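Long-range contacts in reticulocyte binding protein (Streptococcus agalactiae COH1, PDB 3FAW), which probably hydrolyses the alpha-1,6-glucosidic bonds of pullulan and related alpha-glucans as a cell-wall-anchored streptococcal pullulanase: residues S280-D285 against S330-A334; T429-R435 against H462-A466; V515-D519 against P555-E559; R599-L603 against P805-I809. All coordinates share one frame; numbering follows the deposited sequence. Where two conformers were deposited one is given.

Contact 1: residues S280-D285 against S330-A334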
loop_
_atom_site.group_PDB
_atom_site.type_symbol
_atom_site.label_atom_id
_atom_site.label_comp_id
_atom_site.label_asym_id
_atom_site.label_seq_id
_atom_site.Cartn_x
_atom_site.Cartn_y
_atom_site.Cartn_z
ATOM N N SER A 280 5.964 -16.359 12.205
ATOM C CA SER A 280 7.191 -17.068 11.810
ATOM C C SER A 280 8.181 -17.287 12.962
ATOM O O SER A 280 9.228 -17.900 12.765
ATOM C CB SER A 280 7.901 -16.331 10.673
ATOM O OG SER A 280 8.351 -15.052 11.086
ATOM N N ASP A 281 7.853 -16.793 14.153
ATOM C CA ASP A 281 8.709 -16.968 15.334
ATOM C C ASP A 281 8.915 -18.452 15.669
ATOM O O ASP A 281 7.947 -19.209 15.803
ATOM C CB ASP A 281 8.092 -16.247 16.538
ATOM C CG ASP A 281 9.072 -16.054 17.695
ATOM O OD1 ASP A 281 10.154 -16.676 17.707
ATOM O OD2 ASP A 281 8.746 -15.268 18.606
ATOM N N GLN A 282 10.180 -18.846 15.820
ATOM C CA GLN A 282 10.554 -20.207 16.238
ATOM C C GLN A 282 9.906 -20.582 17.573
ATOM O O GLN A 282 9.666 -21.757 17.844
ATOM C CB GLN A 282 12.078 -20.329 16.374
ATOM C CG GLN A 282 12.853 -20.178 15.071
ATOM C CD GLN A 282 14.322 -19.838 15.287
ATOM O OE1 GLN A 282 14.906 -20.173 16.319
ATOM N NE2 GLN A 282 14.924 -19.168 14.309
ATOM N N SER A 283 9.645 -19.569 18.400
ATOM C CA SER A 283 8.948 -19.728 19.677
ATOM C C SER A 283 7.591 -20.416 19.546
ATOM O O SER A 283 7.145 -21.078 20.479
ATOM C CB SER A 283 8.756 -18.355 20.329
ATOM O OG SER A 283 8.001 -18.447 21.522
ATOM N N LEU A 284 6.940 -20.251 18.394
ATOM C CA LEU A 284 5.612 -20.818 18.154
ATOM C C LEU A 284 5.639 -22.288 17.718
ATOM O O LEU A 284 4.581 -22.917 17.620
ATOM C CB LEU A 284 4.857 -19.985 17.106
ATOM C CG LEU A 284 4.550 -18.522 17.463
ATOM C CD1 LEU A 284 3.750 -17.857 16.354
ATOM C CD2 LEU A 284 3.812 -18.410 18.789
ATOM N N ASP A 285 6.826 -22.834 17.455
ATOM C CA ASP A 285 6.949 -24.241 17.074
ATOM C C ASP A 285 6.400 -25.130 18.184
ATOM O O ASP A 285 6.865 -25.073 19.324
ATOM C CB ASP A 285 8.404 -24.615 16.778
ATOM C CG ASP A 285 8.899 -24.051 15.456
ATOM O OD1 ASP A 285 8.080 -23.875 14.526
ATOM O OD2 ASP A 285 10.118 -23.799 15.347
ATOM N N SER A 330 10.319 -22.928 4.153
ATOM C CA SER A 330 11.342 -23.055 5.187
ATOM C C SER A 330 11.680 -21.718 5.842
ATOM O O SER A 330 11.693 -20.675 5.187
ATOM C CB SER A 330 12.616 -23.699 4.621
ATOM O OG SER A 330 13.267 -22.841 3.699
ATOM N N ARG A 331 11.942 -21.776 7.144
ATOM C CA ARG A 331 12.389 -20.624 7.911
ATOM C C ARG A 331 13.844 -20.292 7.579
ATOM O O ARG A 331 14.700 -21.178 7.545
ATOM C CB ARG A 331 12.252 -20.906 9.408
ATOM C CG ARG A 331 12.669 -19.752 10.309
ATOM C CD ARG A 331 12.610 -20.135 11.782
ATOM N NE ARG A 331 11.230 -20.254 12.258
ATOM C CZ ARG A 331 10.623 -21.380 12.641
ATOM N NH1 ARG A 331 11.252 -22.552 12.628
ATOM N NH2 ARG A 331 9.362 -21.327 13.053
ATOM N N SER A 332 14.105 -19.014 7.323
ATOM C CA SER A 332 15.461 -18.510 7.152
ATOM C C SER A 332 15.941 -18.040 8.524
ATOM O O SER A 332 15.466 -17.028 9.049
ATOM C CB SER A 332 15.497 -17.365 6.129
ATOM O OG SER A 332 14.399 -16.479 6.295
ATOM N N THR A 333 16.879 -18.789 9.096
ATOM C CA THR A 333 17.264 -18.628 10.501
ATOM C C THR A 333 18.509 -17.761 10.691
ATOM O O THR A 333 18.710 -17.193 11.767
ATOM C CB THR A 333 17.508 -19.996 11.148
ATOM O OG1 THR A 333 18.553 -20.676 10.440
ATOM C CG2 THR A 333 16.238 -20.836 11.107
ATOM N N ALA A 334 19.346 -17.676 9.659
ATOM C CA ALA A 334 20.482 -16.759 9.667
ATOM C C ALA A 334 19.978 -15.324 9.550
ATOM O O ALA A 334 18.972 -15.062 8.882
ATOM C CB ALA A 334 21.437 -17.080 8.527
HETATM O O HOH W 1 6.445 -20.044 13.749
#
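Ser280 and Arg331 bring the two backbones to within 7.4 Å at their CA atoms, where a short 3-10 turn, 282-284, lies beside an irregular segment. Both belong to beta-alpha loops of the TIM barrel, one following strand 269-273 and the other strand 312-315, and the join rests almost wholly on the Arg331 side chain. The Arg331 chain leaves 330-334 with CG opposite the backbone N (chi1 -179°) and bends at chi3, which lays the guanidinium among the carbonyls and carboxylate of 280-285. Its NE points at Ser280 O over 3.1 Å, in the guanidinium plane and nearly straight at 165°. NH2 reaches the same oxygen only weakly, but bonds Asp285 OD1 at 3.2 Å on the syn side but tilted out of the carboxylate plane. Arg331 NH1 completes the salt bridge with Asp285 OD2, although that bond is weak and bent. The carboxylate and guanidinium planes stand 66° apart, so the two groups do not meet as a flat pair. Gln282 CG lies over one guanidinium face, 3.2 Å from Arg331 NE, while helix 668-671 touches Arg331 through Asp668. Within 280-285, Ser283 N donates to Asp281 OD1, an Asx turn that shapes the start of the 3-10 segment. A water donates a hydrogen bond to Asp281 O at 2.7 Å and accepts a weak one from Arg331 NH2.

Contact 2: residues T429-R435 against H462-A466; sequences TTHAMSR and HDAAA
Thr429 OG1 stands between His462 and Asp463, accepting a hydrogen bond from His462 and donating one to Asp463. His462 ND1 donates over 3.1 Å, with the hydroxyl near the plane of the imidazole at its edge; OG1 then donates to Asp463 OD1 at 2.7 Å, nearly along that oxygen's C-O axis. This order of donors is consistent with a proton on ND1, and the two bonds set the rotation of the hydroxyl. Thr430 CG2 packs against the same carboxylate, 3.3 Å from Asp463 CG. The other oxygen, Asp463 OD2, forms a salt bridge with Arg435 NH2 at 2.9 Å, bent to 125° and therefore weak as a hydrogen bond. One shell further out, Asp463 N-caps its helix: OD2 also accepts from Ala466 N, above the carboxylate plane. Arg435 leaves its helix with CG opposite the backbone N (chi1 -173°) and bends at chi3, which carries the guanidinium to Asp463 and under Ala466 N, which lies over one face. Its NE donates to Thr429 O at 3.0 Å, and Ala465 CB approaches NH2. The contact ties the N-terminal ends of helices 432-449 and 464-477, which flank barrel strand 453-456 in the chain; Arg435 also touches Leu469 of the second helix.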
loop_
_atom_site.group_PDB
_atom_site.type_symbol
_atom_site.label_atom_id
_atom_site.label_comp_id
_atom_site.label_asym_id
_atom_site.label_seq_id
_atom_site.Cartn_x
_atom_site.Cartn_y
_atom_site.Cartn_z
ATOM N N THR A 429 -3.371 4.448 -15.100
ATOM C CA THR A 429 -4.767 4.306 -14.670
ATOM C C THR A 429 -5.709 5.409 -15.160
ATOM O O THR A 429 -6.874 5.426 -14.780
ATOM C CB THR A 429 -4.874 4.162 -13.131
ATOM O OG1 THR A 429 -4.211 5.261 -12.495
ATOM C CG2 THR A 429 -4.253 2.834 -12.674
ATOM N N THR A 430 -5.211 6.321 -15.997
ATOM C CA THR A 430 -6.067 7.232 -16.756
ATOM C C THR A 430 -6.611 6.548 -18.022
ATOM O O THR A 430 -7.594 6.998 -18.603
ATOM C CB THR A 430 -5.318 8.526 -17.157
ATOM O OG1 THR A 430 -4.136 8.200 -17.901
ATOM C CG2 THR A 430 -4.926 9.323 -15.923
ATOM N N HIS A 431 -5.963 5.457 -18.433
ATOM C CA HIS A 431 -6.369 4.695 -19.615
ATOM C C HIS A 431 -7.498 3.747 -19.211
ATOM O O HIS A 431 -7.419 3.093 -18.178
ATOM C CB HIS A 431 -5.178 3.924 -20.212
ATOM C CG HIS A 431 -3.946 4.762 -20.407
ATOM N ND1 HIS A 431 -2.742 4.234 -20.822
ATOM C CD2 HIS A 431 -3.729 6.089 -20.227
ATOM C CE1 HIS A 431 -1.840 5.197 -20.897
ATOM N NE2 HIS A 431 -2.415 6.334 -20.546
ATOM N N ALA A 432 -8.544 3.683 -20.033
ATOM C CA ALA A 432 -9.820 3.063 -19.646
ATOM C C ALA A 432 -9.730 1.622 -19.125
ATOM O O ALA A 432 -10.306 1.301 -18.076
ATOM C CB ALA A 432 -10.816 3.133 -20.812
ATOM N N MET A 433 -9.035 0.748 -19.850
ATOM C CA MET A 433 -8.957 -0.660 -19.455
ATOM C C MET A 433 -7.947 -0.872 -18.322
ATOM O O MET A 433 -8.050 -1.840 -17.569
ATOM C CB MET A 433 -8.629 -1.548 -20.656
ATOM C CG MET A 433 -9.586 -1.401 -21.838
ATOM S SD MET A 433 -11.325 -1.675 -21.441
ATOM C CE MET A 433 -11.861 -0.018 -21.031
ATOM N N SER A 434 -6.983 0.040 -18.197
ATOM C CA SER A 434 -6.066 0.055 -17.053
ATOM C C SER A 434 -6.803 0.532 -15.799
ATOM O O SER A 434 -6.596 0.002 -14.706
ATOM C CB SER A 434 -4.874 0.970 -17.321
ATOM O OG SER A 434 -4.087 0.490 -18.399
ATOM N N ARG A 435 -7.650 1.548 -15.958
ATOM C CA ARG A 435 -8.524 1.988 -14.875
ATOM C C ARG A 435 -9.480 0.866 -14.456
ATOM O O ARG A 435 -9.720 0.673 -13.268
ATOM C CB ARG A 435 -9.311 3.237 -15.273
ATOM C CG ARG A 435 -10.114 3.838 -14.125
ATOM C CD ARG A 435 -10.750 5.153 -14.532
ATOM N NE ARG A 435 -9.771 6.234 -14.629
ATOM C CZ ARG A 435 -10.064 7.484 -14.978
ATOM N NH1 ARG A 435 -11.312 7.833 -15.277
ATOM N NH2 ARG A 435 -9.101 8.393 -15.033
ATOM N N HIS A 462 -0.783 7.729 -9.053
ATOM C CA HIS A 462 -2.068 7.622 -9.730
ATOM C C HIS A 462 -2.780 8.952 -9.884
ATOM O O HIS A 462 -2.612 9.865 -9.079
ATOM C CB HIS A 462 -2.979 6.651 -8.979
ATOM C CG HIS A 462 -2.503 5.236 -9.035
ATOM N ND1 HIS A 462 -2.514 4.336 -10.046
ATOM C CD2 HIS A 462 -1.900 4.608 -7.967
ATOM C CE1 HIS A 462 -1.931 3.187 -9.573
ATOM N NE2 HIS A 462 -1.567 3.378 -8.318
ATOM N N ASP A 463 -3.577 9.039 -10.944
ATOM C CA ASP A 463 -4.530 10.118 -11.117
ATOM C C ASP A 463 -5.602 10.029 -10.032
ATOM O O ASP A 463 -6.031 8.933 -9.649
ATOM C CB ASP A 463 -5.175 10.060 -12.514
ATOM C CG ASP A 463 -5.847 8.723 -12.800
ATOM O OD1 ASP A 463 -5.128 7.714 -12.923
ATOM O OD2 ASP A 463 -7.090 8.682 -12.907
ATOM N N ALA A 464 -6.032 11.189 -9.546
ATOM C CA ALA A 464 -7.064 11.274 -8.515
ATOM C C ALA A 464 -8.398 10.680 -8.976
ATOM O O ALA A 464 -9.130 10.106 -8.170
ATOM C CB ALA A 464 -7.251 12.724 -8.079
ATOM N N ALA A 465 -8.700 10.814 -10.269
ATOM C CA ALA A 465 -9.956 10.310 -10.840
ATOM C C ALA A 465 -10.144 8.795 -10.689
ATOM O O ALA A 465 -11.251 8.331 -10.383
ATOM C CB ALA A 465 -10.062 10.712 -12.314
ATOM N N ALA A 466 -9.076 8.029 -10.905
ATOM C CA ALA A 466 -9.134 6.567 -10.770
ATOM C C ALA A 466 -9.358 6.128 -9.318
ATOM O O ALA A 466 -10.130 5.204 -9.051
ATOM C CB ALA A 466 -7.860 5.927 -11.331
#

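Contact 3: residues V515-D519 against P555-E559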
loop_
_atom_site.group_PDB
_atom_site.type_symbol
_atom_site.label_atom_id
_atom_site.label_comp_id
_atom_site.label_asym_id
_atom_site.label_seq_id
_atom_site.Cartn_x
_atom_site.Cartn_y
_atom_site.Cartn_z
ATOM N N VAL A 515 -4.288 10.262 3.768
ATOM C CA VAL A 515 -2.875 10.032 3.450
ATOM C C VAL A 515 -1.987 10.064 4.692
ATOM O O VAL A 515 -2.277 10.763 5.668
ATOM C CB VAL A 515 -2.330 11.061 2.431
ATOM C CG1 VAL A 515 -3.095 10.965 1.109
ATOM C CG2 VAL A 515 -2.381 12.472 3.010
ATOM N N PHE A 516 -0.892 9.309 4.633
ATOM C CA PHE A 516 0.089 9.274 5.715
ATOM C C PHE A 516 0.706 10.645 5.951
ATOM O O PHE A 516 1.060 11.343 5.003
ATOM C CB PHE A 516 1.185 8.243 5.420
ATOM C CG PHE A 516 0.743 6.829 5.642
ATOM C CD1 PHE A 516 0.836 6.253 6.901
ATOM C CD2 PHE A 516 0.200 6.084 4.602
ATOM C CE1 PHE A 516 0.417 4.949 7.118
ATOM C CE2 PHE A 516 -0.228 4.782 4.810
ATOM C CZ PHE A 516 -0.120 4.214 6.070
ATOM N N SER A 517 0.819 11.018 7.222
ATOM C CA SER A 517 1.427 12.282 7.608
ATOM C C SER A 517 2.912 12.113 7.929
ATOM O O SER A 517 3.287 11.790 9.058
ATOM C CB SER A 517 0.694 12.891 8.803
ATOM O OG SER A 517 1.250 14.149 9.148
ATOM N N ASP A 518 3.755 12.344 6.927
ATOM C CA ASP A 518 5.206 12.321 7.132
ATOM C C ASP A 518 5.697 13.460 8.041
ATOM O O ASP A 518 6.754 13.346 8.662
ATOM C CB ASP A 518 5.975 12.303 5.794
ATOM C CG ASP A 518 5.541 13.395 4.822
ATOM O OD1 ASP A 518 4.411 13.915 4.924
ATOM O OD2 ASP A 518 6.339 13.716 3.919
ATOM N N ASP A 519 4.916 14.537 8.132
ATOM C CA ASP A 519 5.253 15.686 8.975
ATOM C C ASP A 519 5.259 15.345 10.470
ATOM O O ASP A 519 6.194 15.706 11.184
ATOM C CB ASP A 519 4.281 16.842 8.715
ATOM C CG ASP A 519 4.845 18.191 9.124
ATOM O OD1 ASP A 519 6.043 18.433 8.883
ATOM O OD2 ASP A 519 4.083 19.022 9.659
ATOM N N PRO A 555 -1.118 19.029 9.473
ATOM C CA PRO A 555 0.302 19.001 9.112
ATOM C C PRO A 555 0.761 20.240 8.352
ATOM O O PRO A 555 -0.023 20.856 7.643
ATOM C CB PRO A 555 0.417 17.755 8.221
ATOM C CG PRO A 555 -0.973 17.484 7.759
ATOM C CD PRO A 555 -1.841 17.882 8.896
ATOM N N GLY A 556 2.035 20.579 8.504
ATOM C CA GLY A 556 2.608 21.772 7.889
ATOM C C GLY A 556 3.019 21.628 6.435
ATOM O O GLY A 556 3.321 22.632 5.787
ATOM N N ASN A 557 3.036 20.398 5.913
ATOM C CA ASN A 557 3.492 20.155 4.536
ATOM C C ASN A 557 2.373 19.896 3.511
ATOM O O ASN A 557 2.648 19.769 2.321
ATOM C CB ASN A 557 4.538 19.030 4.490
ATOM C CG ASN A 557 3.979 17.682 4.895
ATOM O OD1 ASN A 557 2.942 17.591 5.556
ATOM N ND2 ASN A 557 4.673 16.621 4.502
ATOM N N PHE A 558 1.130 19.798 3.974
ATOM C CA PHE A 558 -0.028 19.817 3.074
ATOM C C PHE A 558 -1.269 20.305 3.806
ATOM O O PHE A 558 -1.344 20.210 5.033
ATOM C CB PHE A 558 -0.273 18.446 2.413
ATOM C CG PHE A 558 -0.882 17.395 3.324
ATOM C CD1 PHE A 558 -2.263 17.292 3.471
ATOM C CD2 PHE A 558 -0.077 16.470 3.977
ATOM C CE1 PHE A 558 -2.829 16.311 4.286
ATOM C CE2 PHE A 558 -0.632 15.477 4.790
ATOM C CZ PHE A 558 -2.010 15.400 4.946
ATOM N N GLU A 559 -2.230 20.829 3.046
ATOM C CA GLU A 559 -3.479 21.335 3.616
ATOM C C GLU A 559 -4.490 20.210 3.822
ATOM O O GLU A 559 -4.989 19.628 2.857
ATOM C CB GLU A 559 -4.083 22.419 2.709
ATOM C CG GLU A 559 -5.347 23.098 3.256
ATOM C CD GLU A 559 -5.122 23.836 4.570
ATOM O OE1 GLU A 559 -3.985 24.287 4.826
ATOM O OE2 GLU A 559 -6.093 23.972 5.344
HETATM O O HOH W 2 2.375 15.181 6.641
#
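Asn557 reaches across to the start of helix 518-525, touching Asp518 and Asp519. Its CB carries CG between the backbone N and the carbonyl carbon (chi1 65°), and CG comes to 3.9 Å from Asp519 CB. From there the amide splits: OD1 lies 3.5 Å from Asp519 CB and accepts from a water at 2.7 Å, while ND2 donates to Asp518 OD1 at 2.8 Å. That last bond lies in the amide plane but meets the carboxylate from above, 40° out of its plane. The water makes four hydrogen bonds, accepting from Ser517 OG and Asp519 N and donating to Asp518 OD1 and Asn557 OD1. Ser517 is the N-cap residue of helix 518-525, which follows strand 513-516 of the TIM barrel; residues 555-559 belong to the loop leading to the next strand, 566-568. Asp518 OD1 has another donor in Gln504, so several groups hold its position. Asp519 OD2 accepts from Gly556 N at 2.8 Å, and its carboxylate is stacked on the Asn557 amide with the planes 29° apart. Beside these polar groups, Val515 CG2 meets Phe558 CZ at 3.5 Å. Pro555 CG lies over one face of the Phe558 ring, toward its rim, and Ser517 OG comes to 3.8 Å from Pro555 CB.

Contact 4: residues R599-L603 against P805-I809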
loop_
_atom_site.group_PDB
_atom_site.type_symbol
_atom_site.label_atom_id
_atom_site.label_comp_id
_atom_site.label_asym_id
_atom_site.label_seq_id
_atom_site.Cartn_x
_atom_site.Cartn_y
_atom_site.Cartn_z
ATOM N N ARG A 599 11.024 4.216 27.384
ATOM C CA ARG A 599 10.386 5.400 27.964
ATOM C C ARG A 599 10.068 6.417 26.866
ATOM O O ARG A 599 8.970 6.966 26.825
ATOM C CB ARG A 599 11.265 6.020 29.059
ATOM C CG ARG A 599 11.181 5.278 30.383
ATOM C CD ARG A 599 12.101 5.865 31.438
ATOM N NE ARG A 599 12.151 5.009 32.622
ATOM C CZ ARG A 599 12.898 5.236 33.701
ATOM N NH1 ARG A 599 13.685 6.307 33.773
ATOM N NH2 ARG A 599 12.859 4.384 34.718
ATOM N N ARG A 600 11.024 6.627 25.963
ATOM C CA ARG A 600 10.835 7.497 24.799
ATOM C C ARG A 600 9.840 6.926 23.785
ATOM O O ARG A 600 9.052 7.668 23.200
ATOM C CB ARG A 600 12.179 7.767 24.118
ATOM C CG ARG A 600 13.142 8.565 24.985
ATOM C CD ARG A 600 14.523 8.642 24.361
ATOM N NE ARG A 600 15.453 9.417 25.180
ATOM C CZ ARG A 600 15.518 10.752 25.219
ATOM N NH1 ARG A 600 14.694 11.492 24.497
ATOM N NH2 ARG A 600 16.412 11.351 25.996
ATOM N N LEU A 601 9.881 5.613 23.580
ATOM C CA LEU A 601 8.949 4.932 22.679
ATOM C C LEU A 601 7.504 5.131 23.139
ATOM O O LEU A 601 6.614 5.407 22.329
ATOM C CB LEU A 601 9.287 3.437 22.605
ATOM C CG LEU A 601 8.578 2.585 21.548
ATOM C CD1 LEU A 601 9.381 1.321 21.282
ATOM C CD2 LEU A 601 7.158 2.231 21.966
ATOM N N ARG A 602 7.283 5.006 24.444
ATOM C CA ARG A 602 5.950 5.157 25.020
ATOM C C ARG A 602 5.406 6.578 24.862
ATOM O O ARG A 602 4.202 6.763 24.688
ATOM C CB ARG A 602 5.952 4.731 26.493
ATOM C CG ARG A 602 6.050 3.224 26.673
ATOM C CD ARG A 602 5.922 2.801 28.137
ATOM N NE ARG A 602 7.180 2.899 28.876
ATOM C CZ ARG A 602 7.869 1.875 29.392
ATOM N NH1 ARG A 602 7.462 0.617 29.262
ATOM N NH2 ARG A 602 8.994 2.116 30.052
ATOM N N LEU A 603 6.291 7.573 24.912
ATOM C CA LEU A 603 5.904 8.956 24.637
ATOM C C LEU A 603 5.370 9.108 23.216
ATOM O O LEU A 603 4.356 9.765 23.004
ATOM C CB LEU A 603 7.079 9.915 24.850
ATOM C CG LEU A 603 7.611 10.059 26.279
ATOM C CD1 LEU A 603 8.666 11.156 26.316
ATOM C CD2 LEU A 603 6.493 10.339 27.281
ATOM N N PRO A 805 11.202 13.512 34.041
ATOM C CA PRO A 805 11.719 13.371 32.674
ATOM C C PRO A 805 11.191 12.124 31.953
ATOM O O PRO A 805 10.928 11.106 32.594
ATOM C CB PRO A 805 13.236 13.270 32.874
ATOM C CG PRO A 805 13.431 12.916 34.307
ATOM C CD PRO A 805 12.279 13.505 35.045
ATOM N N LEU A 806 11.030 12.226 30.633
ATOM C CA LEU A 806 10.555 11.115 29.803
ATOM C C LEU A 806 9.274 10.464 30.345
ATOM O O LEU A 806 9.184 9.236 30.455
ATOM C CB LEU A 806 11.666 10.072 29.641
ATOM C CG LEU A 806 13.012 10.615 29.144
ATOM C CD1 LEU A 806 13.951 9.467 28.812
ATOM C CD2 LEU A 806 12.827 11.520 27.926
ATOM N N THR A 807 8.291 11.299 30.672
ATOM C CA THR A 807 7.039 10.843 31.284
ATOM C C THR A 807 5.828 11.477 30.596
ATOM O O THR A 807 5.845 12.665 30.256
ATOM C CB THR A 807 6.999 11.187 32.793
ATOM O OG1 THR A 807 8.113 10.574 33.456
ATOM C CG2 THR A 807 5.698 10.711 33.440
ATOM N N ALA A 808 4.788 10.670 30.385
ATOM C CA ALA A 808 3.513 11.153 29.856
ATOM C C ALA A 808 2.447 11.079 30.944
ATOM O O ALA A 808 2.315 10.055 31.610
ATOM C CB ALA A 808 3.092 10.328 28.639
ATOM N N ILE A 809 1.700 12.166 31.125
ATOM C CA ILE A 809 0.595 12.203 32.083
ATOM C C ILE A 809 -0.710 12.616 31.396
ATOM O O ILE A 809 -0.744 13.606 30.669
ATOM C CB ILE A 809 0.864 13.189 33.250
ATOM C CG1 ILE A 809 2.237 12.940 33.891
ATOM C CG2 ILE A 809 -0.219 13.059 34.311
ATOM C CD1 ILE A 809 2.353 11.616 34.607
HETATM O O HOH W 3 7.624 7.171 29.367
#
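Leu806 O accepts a hydrogen bond from a water at 2.8 Å, and the same water donates to Arg599 O at 2.9 Å, bridging the two backbones. It links helix 590-609 of the catalytic TIM-barrel domain to the beginning of strand 807-813 in the C-terminal antiparallel sheet. The strand starts with a G1 beta bulge: Leu806 and Thr807 both face Asn754 of the neighbouring strand, and Leu806 takes the positive phi (50°) of the bulge's first position. Its side chain is turned toward the helix. CB meets Arg599 CB at 4.1 Å, whereas the branched end crosses the Arg600 chain at a slant. Leu806 CD2 sits over the centre of the Arg600 guanidinium, 3.9 Å from CZ, and CD1 approaches NE and CG of that arginine. The Arg600 chain, extended from CG to NE, is held at its polar end by partners beyond the two segments: NE forms a salt bridge with Asp596 and NH1 donates to Ile537 O. The methyl packs on one face while NE and NH1 bond to those outside partners. One turn along the helix, Leu603 divides its methyls: CD1 comes to 4.0 Å from Leu806 CA, and CD2 is set against the strand backbone at 3.6 Å from Ala808 N. Tyr693 of helix 685-703 also touches Ala808. Within 805-809, Thr807 OG1 donates to Pro805 O at 3.0 Å, from above the carbonyl plane. Across the join, Leu603 CD2 lies 3.7 Å from Ala808 CB.

The four contacts follow one another along the chain, each closing before the next opens. Contacts 1, 2 and 3 involve loops and helix starts around the eight-stranded barrel, whereas contact 4 joins barrel helix 590-609 to the C-terminal five-stranded sheet. Contacts 3 and 4 have the closest centres, 24 Å apart, and contacts 2 and 3 follow at 25 Å. Contacts 2 and 4 are farthest apart at 45 Å, and contact 2 lies across the chain's centre from both 1 and 4. Together they tie loops and helices of the barrel to one another at separate places and attach the C-terminal domain at a single helix-strand join among these four.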